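PDB 2NXF: putative dimetal phosphatase from Danio rerio, which probably hydrolyses ADP-ribose, CDP-choline and related CDP-alcohols to nucleoside monophosphates, using a dinuclear metal centre. Local coordinates for residues A[111-115]-A[131-135]; A[147-151]-A[226-230]; A[198-202]-A[241-245]; A[230-234]-A[245-249]. One frame throughout, in Å; residues are numbered along the deposited sequence. Where two conformers were deposited one is given.

Contact 1 (A[111-115]-A[131-135])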
# COMPACT_ATOMS: atom_id res chain seq x y z
N ARG A 111 2.22 -0.50 16.90
CA ARG A 111 3.21 -1.35 16.22
C ARG A 111 3.23 -1.10 14.70
O ARG A 111 4.18 -1.51 14.02
CB ARG A 111 2.92 -2.84 16.46
CG ARG A 111 3.05 -3.32 17.93
CD ARG A 111 4.48 -3.40 18.43
NE ARG A 111 5.44 -4.04 17.54
CZ ARG A 111 5.57 -5.36 17.32
NH1 ARG A 111 4.75 -6.24 17.90
NH2 ARG A 111 6.52 -5.80 16.50
N LEU A 112 2.19 -0.43 14.17
CA LEU A 112 2.14 -0.14 12.73
C LEU A 112 2.96 1.08 12.30
O LEU A 112 3.04 1.38 11.10
CB LEU A 112 0.69 0.02 12.23
CG LEU A 112 -0.17 -1.24 12.38
CD1 LEU A 112 -1.62 -0.91 11.97
CD2 LEU A 112 0.36 -2.36 11.53
N ASN A 113 3.53 1.80 13.26
CA ASN A 113 4.42 2.90 12.95
C ASN A 113 5.84 2.33 12.80
O ASN A 113 6.57 2.14 13.78
CB ASN A 113 4.36 3.99 14.03
CG ASN A 113 5.34 5.12 13.77
OD1 ASN A 113 6.09 5.11 12.78
ND2 ASN A 113 5.36 6.11 14.66
N SER A 114 6.23 2.09 11.55
CA SER A 114 7.57 1.57 11.26
C SER A 114 8.56 2.66 10.83
O SER A 114 9.68 2.37 10.42
CB SER A 114 7.49 0.48 10.20
OG SER A 114 6.74 0.91 9.08
N ALA A 115 8.15 3.92 10.94
CA ALA A 115 9.00 5.03 10.48
C ALA A 115 10.15 5.31 11.45
O ALA A 115 11.18 5.84 11.02
CB ALA A 115 8.18 6.28 10.27
N ILE A 131 2.29 13.56 8.41
CA ILE A 131 2.12 12.73 7.20
C ILE A 131 2.94 11.47 7.45
O ILE A 131 4.10 11.56 7.84
CB ILE A 131 2.64 13.47 5.92
CG1 ILE A 131 1.87 14.80 5.74
CG2 ILE A 131 2.49 12.60 4.66
CD1 ILE A 131 2.58 15.78 4.75
N TYR A 132 2.33 10.30 7.25
CA TYR A 132 3.02 9.05 7.54
C TYR A 132 3.72 8.58 6.26
O TYR A 132 3.23 7.73 5.51
CB TYR A 132 2.04 7.98 8.07
CG TYR A 132 2.75 6.69 8.36
CD1 TYR A 132 3.69 6.60 9.39
CD2 TYR A 132 2.48 5.54 7.58
CE1 TYR A 132 4.39 5.40 9.63
CE2 TYR A 132 3.15 4.34 7.83
CZ TYR A 132 4.09 4.27 8.84
OH TYR A 132 4.76 3.10 9.08
N ALA A 133 4.89 9.17 6.02
CA ALA A 133 5.70 8.86 4.87
C ALA A 133 7.13 8.95 5.30
O ALA A 133 7.52 9.83 6.10
CB ALA A 133 5.44 9.87 3.75
N TYR A 134 7.94 8.05 4.75
CA TYR A 134 9.36 8.03 5.11
C TYR A 134 10.17 7.33 4.05
O TYR A 134 9.61 6.64 3.21
CB TYR A 134 9.59 7.41 6.48
CG TYR A 134 9.26 5.92 6.64
CD1 TYR A 134 10.28 4.96 6.59
CD2 TYR A 134 7.95 5.49 6.90
CE1 TYR A 134 10.02 3.61 6.79
CE2 TYR A 134 7.68 4.11 7.10
CZ TYR A 134 8.72 3.19 7.04
OH TYR A 134 8.48 1.84 7.25
N GLU A 135 11.48 7.54 4.10
CA GLU A 135 12.37 6.93 3.12
C GLU A 135 13.66 6.54 3.82
O GLU A 135 14.07 7.17 4.79
CB GLU A 135 12.63 7.89 1.94
CG GLU A 135 13.12 9.30 2.33
CD GLU A 135 14.62 9.48 2.31
OE1 GLU A 135 15.08 10.62 2.63
OE2 GLU A 135 15.36 8.50 2.01

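Contact 2 (A[147-151]-A[226-230]). With ZN (zinc ion), chain C.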
# COMPACT_ATOMS: atom_id res chain seq x y z
N LEU A 147 4.77 5.90 1.09
CA LEU A 147 3.90 7.07 0.96
C LEU A 147 2.61 6.89 1.75
O LEU A 147 2.21 5.74 2.07
CB LEU A 147 3.55 7.30 -0.51
CG LEU A 147 4.70 7.55 -1.49
CD1 LEU A 147 4.14 7.81 -2.89
CD2 LEU A 147 5.57 8.72 -1.00
N ASP A 148 1.97 8.03 2.03
CA ASP A 148 0.74 8.13 2.79
C ASP A 148 -0.38 8.55 1.81
O ASP A 148 -0.61 9.74 1.56
CB ASP A 148 0.94 9.21 3.88
CG ASP A 148 -0.26 9.37 4.82
OD1 ASP A 148 -1.33 8.73 4.62
OD2 ASP A 148 -0.10 10.16 5.77
N ALA A 149 -1.08 7.55 1.28
CA ALA A 149 -2.09 7.80 0.26
C ALA A 149 -3.41 8.36 0.83
O ALA A 149 -4.33 8.66 0.06
CB ALA A 149 -2.38 6.52 -0.55
N TYR A 150 -3.49 8.48 2.16
CA TYR A 150 -4.64 9.09 2.86
C TYR A 150 -4.28 10.41 3.54
O TYR A 150 -5.00 10.89 4.41
CB TYR A 150 -5.31 8.09 3.82
CG TYR A 150 -5.89 6.95 3.03
CD1 TYR A 150 -7.22 6.98 2.58
CD2 TYR A 150 -5.08 5.87 2.63
CE1 TYR A 150 -7.74 5.96 1.80
CE2 TYR A 150 -5.59 4.84 1.85
CZ TYR A 150 -6.91 4.90 1.42
OH TYR A 150 -7.45 3.89 0.65
N ASP A 151 -3.17 10.99 3.11
CA ASP A 151 -2.74 12.31 3.53
C ASP A 151 -3.89 13.30 3.26
O ASP A 151 -4.33 14.04 4.16
CB ASP A 151 -1.47 12.62 2.72
CG ASP A 151 -0.90 13.99 2.97
OD1 ASP A 151 -1.37 14.76 3.84
OD2 ASP A 151 0.07 14.29 2.24
N PHE A 226 6.32 2.68 -2.29
CA PHE A 226 5.24 1.83 -1.78
C PHE A 226 4.10 2.73 -1.35
O PHE A 226 4.33 3.75 -0.68
CB PHE A 226 5.72 1.03 -0.57
CG PHE A 226 6.88 0.10 -0.88
CD1 PHE A 226 6.65 -1.20 -1.27
CD2 PHE A 226 8.20 0.57 -0.79
CE1 PHE A 226 7.74 -2.06 -1.54
CE2 PHE A 226 9.27 -0.28 -1.08
CZ PHE A 226 9.04 -1.59 -1.45
N SER A 227 2.88 2.37 -1.72
CA SER A 227 1.70 3.18 -1.41
C SER A 227 0.52 2.24 -1.24
O SER A 227 0.45 1.24 -1.94
CB SER A 227 1.46 4.13 -2.58
OG SER A 227 0.16 4.74 -2.53
N HIS A 228 -0.45 2.54 -0.36
CA HIS A 228 -1.58 1.62 -0.32
C HIS A 228 -2.29 1.67 -1.69
O HIS A 228 -2.72 0.64 -2.22
CB HIS A 228 -2.60 1.96 0.77
CG HIS A 228 -3.69 0.95 0.87
ND1 HIS A 228 -3.44 -0.38 1.17
CD2 HIS A 228 -5.02 1.06 0.69
CE1 HIS A 228 -4.59 -1.04 1.18
NE2 HIS A 228 -5.56 -0.19 0.89
N LEU A 229 -2.41 2.88 -2.23
CA LEU A 229 -3.16 3.10 -3.47
C LEU A 229 -2.28 3.12 -4.71
O LEU A 229 -1.22 3.77 -4.74
CB LEU A 229 -3.90 4.45 -3.42
CG LEU A 229 -4.97 4.59 -2.33
CD1 LEU A 229 -5.61 6.00 -2.39
CD2 LEU A 229 -6.01 3.51 -2.43
N PRO A 230 -2.74 2.44 -5.77
CA PRO A 230 -2.08 2.53 -7.08
C PRO A 230 -2.30 3.90 -7.72
O PRO A 230 -3.26 4.62 -7.37
CB PRO A 230 -2.77 1.43 -7.91
CG PRO A 230 -4.12 1.28 -7.29
CD PRO A 230 -3.89 1.51 -5.80
ZN ZN C . -7.71 -0.70 0.74
O HOH W 1 -0.36 4.70 1.75
O HOH W 2 -8.22 -2.44 -0.41

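Contact 3 (A[198-202]-A[241-245])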
# COMPACT_ATOMS: atom_id res chain seq x y z
N ASN A 198 -10.87 6.08 -0.92
CA ASN A 198 -9.60 6.50 -1.49
C ASN A 198 -9.11 7.80 -0.85
O ASN A 198 -9.71 8.34 0.08
CB ASN A 198 -9.69 6.63 -3.01
CG ASN A 198 -9.92 5.31 -3.69
OD1 ASN A 198 -9.58 4.24 -3.14
ND2 ASN A 198 -10.47 5.35 -4.90
N GLY A 199 -8.01 8.31 -1.39
CA GLY A 199 -7.39 9.50 -0.86
C GLY A 199 -6.34 9.97 -1.83
O GLY A 199 -6.14 9.37 -2.90
N GLY A 200 -5.67 11.04 -1.45
CA GLY A 200 -4.60 11.58 -2.27
C GLY A 200 -3.38 12.02 -1.48
O GLY A 200 -3.33 11.90 -0.24
N PHE A 201 -2.43 12.57 -2.23
CA PHE A 201 -1.14 12.99 -1.67
C PHE A 201 -1.07 14.52 -1.66
O PHE A 201 -1.28 15.17 -2.70
CB PHE A 201 -0.00 12.41 -2.53
CG PHE A 201 -0.12 10.91 -2.75
CD1 PHE A 201 0.48 10.01 -1.86
CD2 PHE A 201 -0.81 10.41 -3.86
CE1 PHE A 201 0.38 8.61 -2.05
CE2 PHE A 201 -0.93 9.00 -4.07
CZ PHE A 201 -0.32 8.10 -3.17
N SER A 202 -0.77 15.10 -0.50
CA SER A 202 -0.70 16.56 -0.40
C SER A 202 0.47 17.13 -1.23
O SER A 202 1.44 16.40 -1.54
CB SER A 202 -0.58 17.04 1.07
OG SER A 202 0.73 16.77 1.58
N LEU A 241 -7.84 3.95 -7.81
CA LEU A 241 -6.70 4.90 -7.98
C LEU A 241 -6.74 6.02 -6.95
O LEU A 241 -7.84 6.47 -6.54
CB LEU A 241 -6.77 5.55 -9.37
CG LEU A 241 -6.59 4.60 -10.56
CD1 LEU A 241 -7.00 5.27 -11.87
CD2 LEU A 241 -5.13 4.11 -10.60
N ALA A 242 -5.56 6.51 -6.58
CA ALA A 242 -5.46 7.75 -5.77
C ALA A 242 -6.18 8.91 -6.42
O ALA A 242 -6.21 9.05 -7.65
CB ALA A 242 -4.01 8.14 -5.54
N TRP A 243 -6.76 9.77 -5.59
CA TRP A 243 -7.47 10.94 -6.11
C TRP A 243 -6.65 11.78 -7.11
O TRP A 243 -7.15 12.15 -8.18
CB TRP A 243 -7.91 11.86 -4.96
CG TRP A 243 -8.99 11.29 -4.07
CD1 TRP A 243 -9.78 10.19 -4.29
CD2 TRP A 243 -9.42 11.86 -2.83
NE1 TRP A 243 -10.67 10.03 -3.23
CE2 TRP A 243 -10.44 11.03 -2.32
CE3 TRP A 243 -9.01 12.98 -2.09
CZ2 TRP A 243 -11.10 11.31 -1.10
CZ3 TRP A 243 -9.64 13.24 -0.87
CH2 TRP A 243 -10.68 12.42 -0.39
N ASN A 244 -5.40 12.06 -6.75
CA ASN A 244 -4.53 12.84 -7.62
C ASN A 244 -3.44 11.97 -8.21
O ASN A 244 -2.28 12.35 -8.24
CB ASN A 244 -3.97 14.10 -6.90
CG ASN A 244 -3.13 13.77 -5.68
OD1 ASN A 244 -3.27 12.72 -5.07
ND2 ASN A 244 -2.24 14.70 -5.31
N HIS A 245 -3.85 10.81 -8.74
CA HIS A 245 -2.88 9.85 -9.27
C HIS A 245 -2.01 10.47 -10.37
O HIS A 245 -0.82 10.17 -10.46
CB HIS A 245 -3.59 8.58 -9.78
CG HIS A 245 -4.40 8.79 -11.03
ND1 HIS A 245 -3.99 8.38 -12.28
CD2 HIS A 245 -5.59 9.42 -11.22
CE1 HIS A 245 -4.89 8.72 -13.18
NE2 HIS A 245 -5.87 9.36 -12.56

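Contact 4 (A[230-234]-A[245-249])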
# COMPACT_ATOMS: atom_id res chain seq x y z
N PRO A 230 -2.74 2.44 -5.77
CA PRO A 230 -2.08 2.53 -7.08
C PRO A 230 -2.30 3.90 -7.72
O PRO A 230 -3.26 4.62 -7.37
CB PRO A 230 -2.77 1.43 -7.91
CG PRO A 230 -4.12 1.28 -7.29
CD PRO A 230 -3.89 1.51 -5.80
N VAL A 231 -1.41 4.25 -8.66
CA VAL A 231 -1.53 5.54 -9.35
C VAL A 231 -1.56 5.42 -10.88
O VAL A 231 -1.89 6.38 -11.57
CB VAL A 231 -0.43 6.55 -8.92
CG1 VAL A 231 -0.52 6.87 -7.40
CG2 VAL A 231 0.98 6.02 -9.32
N HIS A 232 -1.23 4.25 -11.43
CA HIS A 232 -1.24 4.13 -12.90
C HIS A 232 -2.49 3.38 -13.36
O HIS A 232 -2.73 2.25 -12.94
CB HIS A 232 0.02 3.43 -13.41
CG HIS A 232 0.31 3.72 -14.85
ND1 HIS A 232 -0.61 3.51 -15.86
CD2 HIS A 232 1.42 4.23 -15.45
CE1 HIS A 232 -0.08 3.87 -17.02
NE2 HIS A 232 1.15 4.31 -16.80
N PRO A 233 -3.32 4.02 -14.22
CA PRO A 233 -4.53 3.37 -14.70
C PRO A 233 -4.34 1.99 -15.36
O PRO A 233 -5.30 1.22 -15.42
CB PRO A 233 -5.10 4.38 -15.72
CG PRO A 233 -4.56 5.67 -15.31
CD PRO A 233 -3.18 5.39 -14.76
N CYS A 234 -3.14 1.70 -15.88
CA CYS A 234 -2.86 0.38 -16.48
C CYS A 234 -2.66 -0.72 -15.44
O CYS A 234 -2.69 -1.90 -15.78
CB CYS A 234 -1.64 0.39 -17.43
SG CYS A 234 -0.11 1.14 -16.80
N HIS A 245 -3.85 10.81 -8.74
CA HIS A 245 -2.88 9.85 -9.27
C HIS A 245 -2.01 10.47 -10.37
O HIS A 245 -0.82 10.17 -10.46
CB HIS A 245 -3.59 8.58 -9.78
CG HIS A 245 -4.40 8.79 -11.03
ND1 HIS A 245 -3.99 8.38 -12.28
CD2 HIS A 245 -5.59 9.42 -11.22
CE1 HIS A 245 -4.89 8.72 -13.18
NE2 HIS A 245 -5.87 9.36 -12.56
N GLU A 246 -2.58 11.35 -11.20
CA GLU A 246 -1.82 11.93 -12.31
C GLU A 246 -0.69 12.84 -11.80
O GLU A 246 0.38 12.93 -12.42
CB GLU A 246 -2.76 12.67 -13.27
CG GLU A 246 -2.17 12.97 -14.63
CD GLU A 246 -1.81 11.72 -15.44
OE1 GLU A 246 -0.74 11.72 -16.08
OE2 GLU A 246 -2.58 10.74 -15.44
N ALA A 247 -0.93 13.49 -10.66
CA ALA A 247 0.10 14.33 -10.03
C ALA A 247 1.29 13.48 -9.61
O ALA A 247 2.45 13.90 -9.75
CB ALA A 247 -0.49 15.08 -8.82
N VAL A 248 1.01 12.27 -9.14
CA VAL A 248 2.08 11.32 -8.77
C VAL A 248 2.83 10.87 -10.02
O VAL A 248 4.07 10.87 -10.03
CB VAL A 248 1.55 10.10 -8.01
CG1 VAL A 248 2.73 9.21 -7.55
CG2 VAL A 248 0.78 10.56 -6.77
N LEU A 249 2.09 10.48 -11.06
CA LEU A 249 2.72 10.04 -12.31
C LEU A 249 3.63 11.12 -12.87
O LEU A 249 4.72 10.83 -13.35
CB LEU A 249 1.68 9.64 -13.36
CG LEU A 249 0.85 8.41 -12.98
CD1 LEU A 249 -0.28 8.22 -13.99
CD2 LEU A 249 1.75 7.17 -12.90

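Contact 1 (A[111-115]-A[131-135])
An Asx turn at Asn113 brings Ser114 and Ala115 against two tyrosines, Tyr132 and Tyr134, near the start of strand 134-139. Within the turn Asn113 OD1 accepts from Ala115 N at 3.0 Å, while ND2 is held by the carbonyl of Leu108. The amide stands almost perpendicular to the Tyr132 ring, the planes 89° apart, with Asn113 OD1 at the ring edge 3.6 Å from Tyr132 CE1.

The polar work falls to Ser114. Its backbone N gives a nearly straight bond of 3.0 Å to Tyr132 OH, with an angle of 161° at the hydrogen. With chi1 at 50°, Ser114 OG sits between its own N and carbonyl carbon and reaches both phenols. It shares a hydrogen bond of 2.7 Å with Tyr134 OH and lies 3.0 Å from Tyr132 OH. A small hydroxyl suits this place because it can both give and accept. Tyr132 OH also bonds to His92 O, Tyr134 OH to His91 ND1, and Ser114 OG to His92 N, so each of the three hydroxyls has more than one partner.

Ala115 supplies the apolar half. Its CA lies over the face of Tyr134, 3.7 Å from the ring centroid in a CH-pi contact, and its CB comes within 3.5 Å of Tyr134 CD2. A methyl is small enough to let the backbone settle this closely on the ring. The Tyr132 ring is also stacked with Trp94. Through the two histidines the loop and strand 134-139 meet strand 89-92, so the contact ties together edge regions of the two mixed sheets that make up the calcineurin-like phosphoesterase fold.

Contact 2 (A[147-151]-A[226-230])
Where strands 142-146 and 222-227 lie parallel, Leu147 N donates to Phe226 O at 2.8 Å, and the two segments run only 24° apart. Beyond this bond the chains separate, and a buried water fills in for the missing pairing. It accepts from Ala149 N and His228 N and lies 2.8 Å from Leu147 O. Segment 147-151 then folds into a type I turn from Asp148 to Asp151.

Ala149 points its methyl into the gap between the chains, with CB 3.7 Å from both Leu229 CG and Ser227 OG; the small methyl suits a place with these two side chains so close. Ser227 spends its hydroxyl at home, OG donating at 2.8 Å to a lone pair of Leu229 O in the carbonyl plane, which ties down the bend after the strand. Tyr150 and Leu229 lie roughly perpendicular, and Tyr150 OH comes to 3.4 Å from Leu229 CD2. The same hydroxyl lies at the edge of the His228 imidazole, near its plane, and is hydrogen-bonded to Phe197 O.

The CG of His228 lies opposite its own N (chi1 -175°), and this carries the ring out to the metal. His228 NE2 binds the zinc ion at 2.2 Å, while ND1 is held by Leu58 O, a second-shell partner that fixes the ring's rotation. Asp60, Asn96, His265 and a water bind the same ion. A metal ligand in the loop just past a parallel strand is a hallmark of the dinuclear metallophosphoesterase active site.

Contact 3 (A[198-202]-A[241-245])
The indole of Trp243 has the backbone of Asn198 to Gly200 drawn across one face, with Gly199 CA packed 3.8 Å from the centroid of the five-membered ring in a CH-pi contact. At the rim NE1 is bonded to Val195 O, and Phe194 also meets the ring. The second flat group, Phe201, has Asn244 OD1 at its edge, 3.6 Å from Phe201 CD2, while Ala242 CB lies 3.5 Å from Phe201 CE2.

Glycine suits position 200 for steric reasons: a CB on Gly200 would run into Asn244 OD1 and press tightly on Trp243 CB. Gly199 O accepts from Trp243 N at 2.8 Å, the donor standing 42° above the carbonyl plane. Asn244 then imitates a neighbouring strand: its OD1 takes the N-H of Phe201 at 3.0 Å, and its ND2 gives to a lone pair of Phe201 O at 2.8 Å. A chi1 of 61° turns the amide to this task; although Asn244 is the N-cap residue of helix 245-253, its side chain makes no capping bond.

Replacing Trp243 by a leucine would take away both the broad plate and NE1, and would probably leave Val195 O without its donor and open a gap beneath Gly199.

Asn198 packs its CB 3.5 Å from Trp243 NE1 and directs OD1 to His265 NE2, while ND2 is held by Ile239 O and Arg193 O. An asparagine fits here because one amide can accept and donate at once. Since His265 binds zinc, Asn198 is a second-shell residue of the dimetal centre, and the loop pairing holds it there.

Contact 4 (A[230-234]-A[245-249])
Val231 drives its two methyls into the first turns of helix 245-253, meeting Val248 and Leu249. Its CG1 lies 3.9 Å from Val248 CB, the two side chains set roughly perpendicular. CG2, on the other branch, lies 3.8 Å from Leu249 CD2, and there the side chains run alongside each other, pointing opposite ways. A beta-branched residue suits the spot because its two arms can serve successive helix residues; Phe201 and Phe261 add to this core.

Leu249 bridges outward. Its CD2 also touches His232 CD2 at 3.9 Å, and its CD1 lies 4.1 Å from Pro233 CD. The proline ring, rigid and apolar, closes this side by setting CG 3.7 Å from His245 CE1.

At the polar edge His245 ND1 donates to Val231 O at 3.0 Å. The bond is bent, 138° at the hydrogen, and the acceptor sits somewhat out of the ring plane. A chi1 of 70° folds the imidazole back over the loop. A phenylalanine in place of His245 would lack the donor and is likely to leave the buried carbonyl of Val231 without this partner.

The polar atoms of His232 are engaged elsewhere: ND1 accepts from Cys234 N at 3.1 Å and NE2 is bonded to Asp274 OD1, so the imidazole is tied to the backbone at Cys234, whose sulfur is joined to Cys272. Helix 245-253 links the neighbouring parallel strands 222-227 and 258-263, and the contact packs the loop that enters this beta-alpha-beta crossover against the helix it leads to.

Overall arrangement
The four contacts form a row through the fold, centres of neighbours 8 to 11 Å apart and contacts 1 and 4 about 22 Å apart. Contact 1 closes along the sequence before contact 2 opens, and both reach the seven-stranded mixed sheet; Tyr132 N and Asp148 OD2 probably join them by a hydrogen bond. Contacts 2 and 3 interleave in sequence and are linked through Asp151 with Ser202 and through Pro230 with Ala242. Contact 4 shares Pro230 with contact 2 and His245 with contact 3. The loops after strands 142-146 and 222-227 are thus packed together, the second carrying the zinc ligand His228, and the 198-202 loop backs His265.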